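Local coordinates for glycosyl hydrolase, BNR repeat (Ralstonia eutropha, PDB 3B7F), which probably acts as a glycosyl hydrolase and folds as a seven-bladed beta-propeller with BNR repeats, at residues G280-R288 with V341-A352; T56-P67 with I385-P393. All coordinates share one frame; numbering follows the deposited sequence.

Contact 1: residues G280-R288 with V341-A352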
# COMPACT_ATOMS: atom_id res chain seq x y z
N GLY A 280 7.97 10.86 0.86
CA GLY A 280 6.72 10.52 1.54
C GLY A 280 6.60 9.02 1.51
O GLY A 280 7.54 8.35 1.13
N PHE A 281 5.46 8.51 1.98
CA PHE A 281 5.18 7.06 1.99
C PHE A 281 4.13 6.51 1.02
O PHE A 281 4.46 5.65 0.18
CB PHE A 281 4.91 6.58 3.44
CG PHE A 281 6.13 6.64 4.33
CD1 PHE A 281 7.15 5.70 4.18
CD2 PHE A 281 6.26 7.61 5.31
CE1 PHE A 281 8.28 5.75 4.98
CE2 PHE A 281 7.38 7.67 6.11
CZ PHE A 281 8.40 6.73 5.95
N PRO A 282 2.87 6.97 1.12
CA PRO A 282 1.84 6.40 0.21
C PRO A 282 1.73 7.05 -1.20
O PRO A 282 2.17 8.19 -1.41
CB PRO A 282 0.55 6.73 0.96
CG PRO A 282 0.85 8.05 1.60
CD PRO A 282 2.29 8.03 1.97
N ILE A 283 1.16 6.30 -2.14
CA ILE A 283 0.80 6.84 -3.46
C ILE A 283 -0.55 6.19 -3.85
O ILE A 283 -0.75 5.01 -3.60
CB ILE A 283 1.92 6.66 -4.53
CG1 ILE A 283 1.66 7.57 -5.74
CG2 ILE A 283 2.08 5.19 -4.96
CD1 ILE A 283 2.91 7.91 -6.59
N VAL A 284 -1.46 6.95 -4.43
CA VAL A 284 -2.79 6.46 -4.81
C VAL A 284 -3.13 7.00 -6.19
O VAL A 284 -2.84 8.14 -6.47
CB VAL A 284 -3.89 6.91 -3.76
CG1 VAL A 284 -5.30 6.66 -4.29
CG2 VAL A 284 -3.67 6.22 -2.44
N VAL A 285 -3.74 6.17 -7.03
CA VAL A 285 -4.13 6.58 -8.40
C VAL A 285 -5.64 6.65 -8.54
O VAL A 285 -6.35 5.92 -7.89
CB VAL A 285 -3.57 5.62 -9.46
CG1 VAL A 285 -2.15 5.38 -9.22
CG2 VAL A 285 -4.34 4.25 -9.48
N HIS A 286 -6.13 7.57 -9.35
CA HIS A 286 -7.55 7.70 -9.66
C HIS A 286 -7.92 6.44 -10.48
O HIS A 286 -7.25 6.11 -11.43
CB HIS A 286 -7.76 8.99 -10.46
CG HIS A 286 -9.19 9.33 -10.75
ND1 HIS A 286 -9.99 8.58 -11.58
CD2 HIS A 286 -9.93 10.40 -10.40
CE1 HIS A 286 -11.17 9.16 -11.70
NE2 HIS A 286 -11.16 10.28 -11.00
N GLN A 287 -8.96 5.72 -10.07
CA GLN A 287 -9.40 4.48 -10.74
C GLN A 287 -9.54 4.52 -12.27
O GLN A 287 -9.16 3.57 -12.95
CB GLN A 287 -10.76 4.04 -10.19
CG GLN A 287 -10.67 3.10 -9.04
CD GLN A 287 -10.27 1.71 -9.47
OE1 GLN A 287 -10.78 1.19 -10.46
NE2 GLN A 287 -9.36 1.10 -8.72
N ARG A 288 -10.11 5.61 -12.77
CA ARG A 288 -10.37 5.83 -14.18
C ARG A 288 -9.36 6.68 -14.96
O ARG A 288 -9.22 6.46 -16.16
CB ARG A 288 -11.76 6.43 -14.33
CG ARG A 288 -12.83 5.45 -13.91
CD ARG A 288 -14.19 6.00 -14.04
NE ARG A 288 -14.45 7.17 -13.21
CZ ARG A 288 -14.70 7.14 -11.90
NH1 ARG A 288 -14.74 6.00 -11.22
NH2 ARG A 288 -14.94 8.28 -11.26
N VAL A 341 1.77 9.97 7.69
CA VAL A 341 0.83 9.13 6.92
C VAL A 341 1.69 8.00 6.34
O VAL A 341 2.60 8.25 5.57
CB VAL A 341 0.06 9.94 5.86
CG1 VAL A 341 -0.89 9.04 4.97
CG2 VAL A 341 -0.73 11.02 6.55
N LYS A 342 1.45 6.77 6.79
CA LYS A 342 2.25 5.60 6.38
C LYS A 342 1.81 5.12 4.97
O LYS A 342 0.80 5.61 4.43
CB LYS A 342 2.19 4.50 7.45
CG LYS A 342 3.02 4.73 8.73
CD LYS A 342 2.60 3.70 9.79
CE LYS A 342 3.71 3.21 10.72
NZ LYS A 342 4.39 4.22 11.51
N ARG A 343 2.59 4.18 4.41
CA ARG A 343 2.42 3.67 3.01
C ARG A 343 1.07 3.19 2.61
O ARG A 343 0.69 3.41 1.47
CB ARG A 343 3.19 2.38 2.78
CG ARG A 343 4.56 2.42 2.90
CD ARG A 343 5.06 1.04 3.31
NE ARG A 343 6.32 1.41 3.93
CZ ARG A 343 7.51 1.24 3.42
NH1 ARG A 343 7.71 0.57 2.31
NH2 ARG A 343 8.54 1.69 4.09
N GLN A 344 0.44 2.42 3.49
CA GLN A 344 -0.87 1.82 3.24
C GLN A 344 -1.98 2.67 3.83
O GLN A 344 -3.15 2.30 3.74
CB GLN A 344 -0.94 0.43 3.86
CG GLN A 344 0.00 -0.61 3.24
CD GLN A 344 0.34 -1.70 4.23
OE1 GLN A 344 0.88 -1.41 5.29
NE2 GLN A 344 0.02 -2.97 3.88
N ALA A 345 -1.64 3.82 4.40
CA ALA A 345 -2.62 4.67 5.08
C ALA A 345 -3.35 5.73 4.20
O ALA A 345 -4.03 6.60 4.75
CB ALA A 345 -1.97 5.30 6.33
N MSE A 346 -3.20 5.69 2.87
CA MSE A 346 -4.03 6.48 1.95
C MSE A 346 -4.76 5.52 1.04
O MSE A 346 -4.20 4.50 0.66
CB MSE A 346 -3.29 7.41 1.00
CG MSE A 346 -2.78 8.64 1.59
SE MSE A 346 -2.67 10.09 0.28
CE MSE A 346 -1.42 9.20 -0.79
N THR A 347 -6.00 5.88 0.67
CA THR A 347 -6.80 5.09 -0.25
C THR A 347 -7.78 6.02 -0.95
O THR A 347 -7.96 7.19 -0.55
CB THR A 347 -7.57 3.97 0.48
OG1 THR A 347 -8.12 3.04 -0.46
CG2 THR A 347 -8.68 4.55 1.37
N ALA A 348 -8.39 5.50 -2.00
CA ALA A 348 -9.35 6.26 -2.76
C ALA A 348 -10.51 5.33 -3.12
O ALA A 348 -10.33 4.13 -3.17
CB ALA A 348 -8.67 6.89 -4.02
N ASP A 349 -11.70 5.90 -3.27
CA ASP A 349 -12.87 5.13 -3.72
C ASP A 349 -12.99 5.24 -5.27
O ASP A 349 -12.13 5.85 -5.91
CB ASP A 349 -14.14 5.55 -2.96
CG ASP A 349 -14.60 6.96 -3.26
OD1 ASP A 349 -14.56 7.39 -4.43
OD2 ASP A 349 -15.04 7.64 -2.30
N ALA A 350 -14.04 4.63 -5.85
CA ALA A 350 -14.29 4.65 -7.29
C ALA A 350 -15.59 5.38 -7.62
O ALA A 350 -16.19 5.14 -8.65
CB ALA A 350 -14.31 3.20 -7.85
N HIS A 351 -16.02 6.29 -6.73
CA HIS A 351 -17.21 7.10 -6.98
C HIS A 351 -16.87 8.22 -7.93
O HIS A 351 -15.71 8.38 -8.31
CB HIS A 351 -17.77 7.66 -5.66
CG HIS A 351 -18.54 6.67 -4.86
ND1 HIS A 351 -18.13 5.36 -4.70
CD2 HIS A 351 -19.67 6.81 -4.12
CE1 HIS A 351 -19.00 4.73 -3.93
NE2 HIS A 351 -19.93 5.59 -3.55
N ALA A 352 -17.89 8.96 -8.35
CA ALA A 352 -17.75 10.12 -9.21
C ALA A 352 -18.34 11.31 -8.46
O ALA A 352 -19.54 11.33 -8.21
CB ALA A 352 -18.47 9.91 -10.53
O HOH W 1 3.83 10.21 3.83
O HOH W 2 -9.70 6.01 -7.38
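Pro282 lays its ring against the selenomethionine Met346; the two side chains cross at about a right angle, and CE of Met346 lies 3.5 Å from CG of Pro282. The compact proline ring offers an apolar surface that CG1 of Val341 also touches. Val284 has CG1 opposite its backbone N (chi1 168°), which sends that methyl onto CB of the small Ala348 at 3.4 Å, while CG2 rests on CB of Met346. Both short approaches are closer than ordinary carbon contact, so this is the tight part. Strands 282-285 and 346-348 run almost parallel here as the innermost strands of adjacent propeller blades. Each pairs through its backbone within its own blade, Val284 with Trp294 and Thr347 with Tyr357, so side chains fill the space between them. Before them, CB of Phe281 packs on the backbone of Val341-Arg343, and a water joins N of Phe281 to O of Val341. Towards Gln287 and Arg288 the packing thins and turns polar. Another water accepts from N of Gln287 and donates to O of Asp349. Arg288, long enough to span the wider gap, gives a nearly straight bond (173°) from NH2 to O of His351 and a more bent one from NH1 to O of Ala350; CE1 of His286 lies over one face of the Arg288 guanidinium, toward its rim.

Contact 2: residues T56-P67 with I385-P393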
# COMPACT_ATOMS: atom_id res chain seq x y z
N THR A 56 -2.15 -6.14 16.83
CA THR A 56 -1.53 -5.24 15.87
C THR A 56 -2.03 -5.69 14.51
O THR A 56 -1.79 -6.83 14.12
CB THR A 56 0.01 -5.33 15.94
OG1 THR A 56 0.42 -4.96 17.26
CG2 THR A 56 0.67 -4.39 14.94
N ILE A 57 -2.75 -4.81 13.81
CA ILE A 57 -3.33 -5.13 12.53
C ILE A 57 -2.57 -4.37 11.47
O ILE A 57 -2.52 -3.14 11.50
CB ILE A 57 -4.85 -4.78 12.43
CG1 ILE A 57 -5.63 -5.19 13.70
CG2 ILE A 57 -5.44 -5.37 11.11
CD1 ILE A 57 -5.51 -6.68 14.13
N HIS A 58 -2.00 -5.10 10.52
CA HIS A 58 -1.21 -4.50 9.45
C HIS A 58 -1.91 -4.12 8.16
O HIS A 58 -1.47 -3.18 7.50
CB HIS A 58 -0.01 -5.40 9.15
CG HIS A 58 1.05 -5.29 10.19
ND1 HIS A 58 1.95 -4.25 10.19
CD2 HIS A 58 1.30 -6.03 11.30
CE1 HIS A 58 2.73 -4.37 11.25
NE2 HIS A 58 2.36 -5.43 11.93
N HIS A 59 -2.94 -4.84 7.78
CA HIS A 59 -3.61 -4.61 6.51
C HIS A 59 -4.95 -5.33 6.50
O HIS A 59 -5.04 -6.46 6.95
CB HIS A 59 -2.71 -5.13 5.40
CG HIS A 59 -2.90 -4.48 4.06
ND1 HIS A 59 -2.43 -5.05 2.91
CD2 HIS A 59 -3.49 -3.31 3.68
CE1 HIS A 59 -2.70 -4.26 1.88
NE2 HIS A 59 -3.32 -3.19 2.33
N ILE A 60 -5.99 -4.65 6.00
CA ILE A 60 -7.32 -5.24 5.89
C ILE A 60 -7.72 -4.96 4.45
O ILE A 60 -7.74 -3.79 4.05
CB ILE A 60 -8.39 -4.67 6.90
CG1 ILE A 60 -7.82 -4.47 8.31
CG2 ILE A 60 -9.61 -5.60 6.94
CD1 ILE A 60 -8.72 -3.69 9.22
N VAL A 61 -7.97 -6.01 3.68
CA VAL A 61 -8.30 -5.88 2.27
C VAL A 61 -9.54 -6.69 1.92
O VAL A 61 -9.68 -7.82 2.35
CB VAL A 61 -7.14 -6.35 1.39
CG1 VAL A 61 -7.48 -6.13 -0.09
CG2 VAL A 61 -5.83 -5.64 1.79
N GLN A 62 -10.44 -6.08 1.15
CA GLN A 62 -11.63 -6.74 0.62
C GLN A 62 -11.26 -7.38 -0.72
O GLN A 62 -10.49 -6.79 -1.48
CB GLN A 62 -12.71 -5.73 0.35
CG GLN A 62 -13.99 -6.31 -0.24
CD GLN A 62 -15.03 -5.26 -0.41
OE1 GLN A 62 -14.82 -4.26 -1.08
NE2 GLN A 62 -16.16 -5.47 0.23
N ASP A 63 -11.84 -8.55 -0.99
CA ASP A 63 -11.68 -9.21 -2.28
C ASP A 63 -12.65 -8.48 -3.23
O ASP A 63 -13.86 -8.58 -3.05
CB ASP A 63 -12.04 -10.70 -2.17
CG ASP A 63 -11.60 -11.51 -3.37
OD1 ASP A 63 -11.37 -10.94 -4.44
OD2 ASP A 63 -11.48 -12.75 -3.23
N PRO A 64 -12.12 -7.76 -4.25
CA PRO A 64 -13.04 -7.08 -5.16
C PRO A 64 -13.75 -8.06 -6.11
O PRO A 64 -14.74 -7.69 -6.71
CB PRO A 64 -12.12 -6.11 -5.94
CG PRO A 64 -10.82 -6.72 -5.91
CD PRO A 64 -10.72 -7.55 -4.65
N ARG A 65 -13.23 -9.29 -6.23
CA ARG A 65 -13.88 -10.34 -7.00
C ARG A 65 -15.13 -10.84 -6.30
O ARG A 65 -16.07 -11.22 -6.96
CB ARG A 65 -12.93 -11.51 -7.23
CG ARG A 65 -11.68 -11.14 -8.06
CD ARG A 65 -10.63 -12.21 -7.97
NE ARG A 65 -10.13 -12.32 -6.62
CZ ARG A 65 -9.17 -13.13 -6.21
NH1 ARG A 65 -8.47 -13.88 -7.04
NH2 ARG A 65 -8.85 -13.12 -4.93
N GLU A 66 -15.11 -10.87 -4.96
CA GLU A 66 -16.21 -11.37 -4.11
C GLU A 66 -16.27 -10.46 -2.88
O GLU A 66 -15.67 -10.77 -1.86
CB GLU A 66 -15.96 -12.82 -3.71
CG GLU A 66 -15.69 -13.76 -4.87
CD GLU A 66 -15.50 -15.19 -4.45
OE1 GLU A 66 -16.33 -15.67 -3.64
OE2 GLU A 66 -14.53 -15.84 -4.96
N PRO A 67 -17.00 -9.33 -2.96
CA PRO A 67 -16.99 -8.31 -1.87
C PRO A 67 -17.28 -8.80 -0.45
O PRO A 67 -16.90 -8.14 0.49
CB PRO A 67 -18.07 -7.32 -2.32
CG PRO A 67 -18.10 -7.46 -3.78
CD PRO A 67 -17.90 -8.93 -4.04
N ILE A 385 -2.43 4.45 13.25
CA ILE A 385 -2.93 3.85 12.01
C ILE A 385 -1.81 3.41 11.02
O ILE A 385 -0.96 4.21 10.60
CB ILE A 385 -3.95 4.80 11.28
CG1 ILE A 385 -5.15 5.12 12.19
CG2 ILE A 385 -4.42 4.21 9.96
CD1 ILE A 385 -5.99 6.45 11.80
N TYR A 386 -1.86 2.12 10.68
CA TYR A 386 -0.96 1.47 9.70
C TYR A 386 -1.55 1.51 8.27
O TYR A 386 -0.84 1.85 7.33
CB TYR A 386 -0.64 0.00 10.06
CG TYR A 386 0.31 -0.20 11.21
CD1 TYR A 386 1.60 0.28 11.15
CD2 TYR A 386 -0.05 -0.91 12.34
CE1 TYR A 386 2.50 0.09 12.20
CE2 TYR A 386 0.86 -1.11 13.40
CZ TYR A 386 2.13 -0.59 13.32
OH TYR A 386 3.08 -0.76 14.33
N ALA A 387 -2.85 1.22 8.14
CA ALA A 387 -3.49 1.13 6.84
C ALA A 387 -4.94 1.57 6.83
O ALA A 387 -5.66 1.40 7.80
CB ALA A 387 -3.42 -0.33 6.34
N VAL A 388 -5.35 2.13 5.68
CA VAL A 388 -6.72 2.56 5.43
C VAL A 388 -6.95 2.09 4.01
O VAL A 388 -6.14 2.35 3.15
CB VAL A 388 -6.94 4.06 5.56
CG1 VAL A 388 -8.40 4.41 5.30
CG2 VAL A 388 -6.50 4.56 6.95
N GLN A 389 -8.05 1.37 3.80
CA GLN A 389 -8.40 0.78 2.55
C GLN A 389 -9.90 0.94 2.25
O GLN A 389 -10.73 0.67 3.10
CB GLN A 389 -8.05 -0.69 2.64
CG GLN A 389 -8.26 -1.52 1.42
CD GLN A 389 -7.27 -1.24 0.31
OE1 GLN A 389 -6.06 -1.28 0.51
NE2 GLN A 389 -7.79 -1.02 -0.89
N SER A 390 -10.24 1.38 1.05
CA SER A 390 -11.64 1.46 0.64
C SER A 390 -12.21 0.05 0.35
O SER A 390 -11.48 -0.90 0.04
CB SER A 390 -11.82 2.36 -0.58
OG SER A 390 -11.01 1.94 -1.66
N ALA A 391 -13.54 -0.06 0.50
CA ALA A 391 -14.27 -1.31 0.33
C ALA A 391 -15.72 -1.00 0.00
O ALA A 391 -16.23 0.10 0.32
CB ALA A 391 -14.16 -2.19 1.58
N ARG A 392 -16.35 -1.94 -0.67
CA ARG A 392 -17.77 -1.86 -1.04
C ARG A 392 -18.55 -2.66 -0.04
O ARG A 392 -18.31 -3.86 0.08
CB ARG A 392 -18.02 -2.45 -2.43
CG ARG A 392 -17.69 -1.47 -3.56
CD ARG A 392 -17.84 -2.04 -4.99
NE ARG A 392 -18.96 -2.98 -5.14
CZ ARG A 392 -18.89 -4.28 -5.50
NH1 ARG A 392 -17.73 -4.87 -5.85
NH2 ARG A 392 -20.01 -4.99 -5.57
N PRO A 393 -19.46 -2.03 0.72
CA PRO A 393 -20.28 -2.82 1.65
C PRO A 393 -21.39 -3.60 0.93
O PRO A 393 -21.54 -4.79 1.19
CB PRO A 393 -20.88 -1.77 2.57
CG PRO A 393 -20.93 -0.54 1.73
CD PRO A 393 -19.78 -0.60 0.79
O HOH W 3 -3.96 -2.40 -0.81
O HOH W 4 -10.45 -3.34 -0.03
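Tyr386 lies ring over ring with His58 in a face-to-face stack, the centroids 4.9 Å apart and the planes tilted by 26°, with CE1 of His58 above the tyrosine's centre. His58 also stacks on His116, so flat aromatic side chains suit this end of the contact. CG2 of Thr56 adds a methyl contact to CE2 of Tyr386 at 3.6 Å. Ala387 is small enough to bring its CB close to the carbonyl O of His58. Further along, a water donates to OE1 of Gln389 and lies 3.3 Å from NE2 of His59, a weak link, while ND1 of that histidine is hydrogen-bonded to N of Leu120. Gln62 carries the direct polar link. CG lies anti to the backbone N (chi1 178°) and the chain stays extended beyond it, which carries the amide to Arg392, where both of its ends are used: OE1 accepts from N of Arg392 at 2.8 Å, and NE2 donates to O of Arg392 at 2.7 Å. NE2 gives a second bond to O of Pro67, so three bonds fix the amide's rotation. The Arg392 side chain runs alongside Pro67, its guanidinium laid against the proline ring. Strand 385-391 pairs antiparallel with 24-29, a classic beta bulge placing Tyr386 and Ala387 opposite Ala28; this C-terminal strand thus completes the N-terminal blade, the "Velcro" closure of many beta-propellers, and meets the next blade at strand 56-62.

How the contacts relate
Contacts 1 and 2 are two blade-to-blade interfaces, each between near-parallel innermost strands, and they share a neighbourhood: strand 346-348 of contact 1 lies beside strand 385-391 of contact 2, with probable hydrogen bonds from Val388 N to Gln344 O and between Ser390 OG and Ala348 O. Both are partly buried, with polar links where their chains leave the strands. Their chemistry differs: contact 1 is filled by aliphatic side chains in its middle, whereas contact 2 has an aromatic stack at one end and alanines, a histidine, a glutamine and water along the middle. Contact 1 is nested within the long loop between the segments of contact 2, which joins the closing blade to the next one.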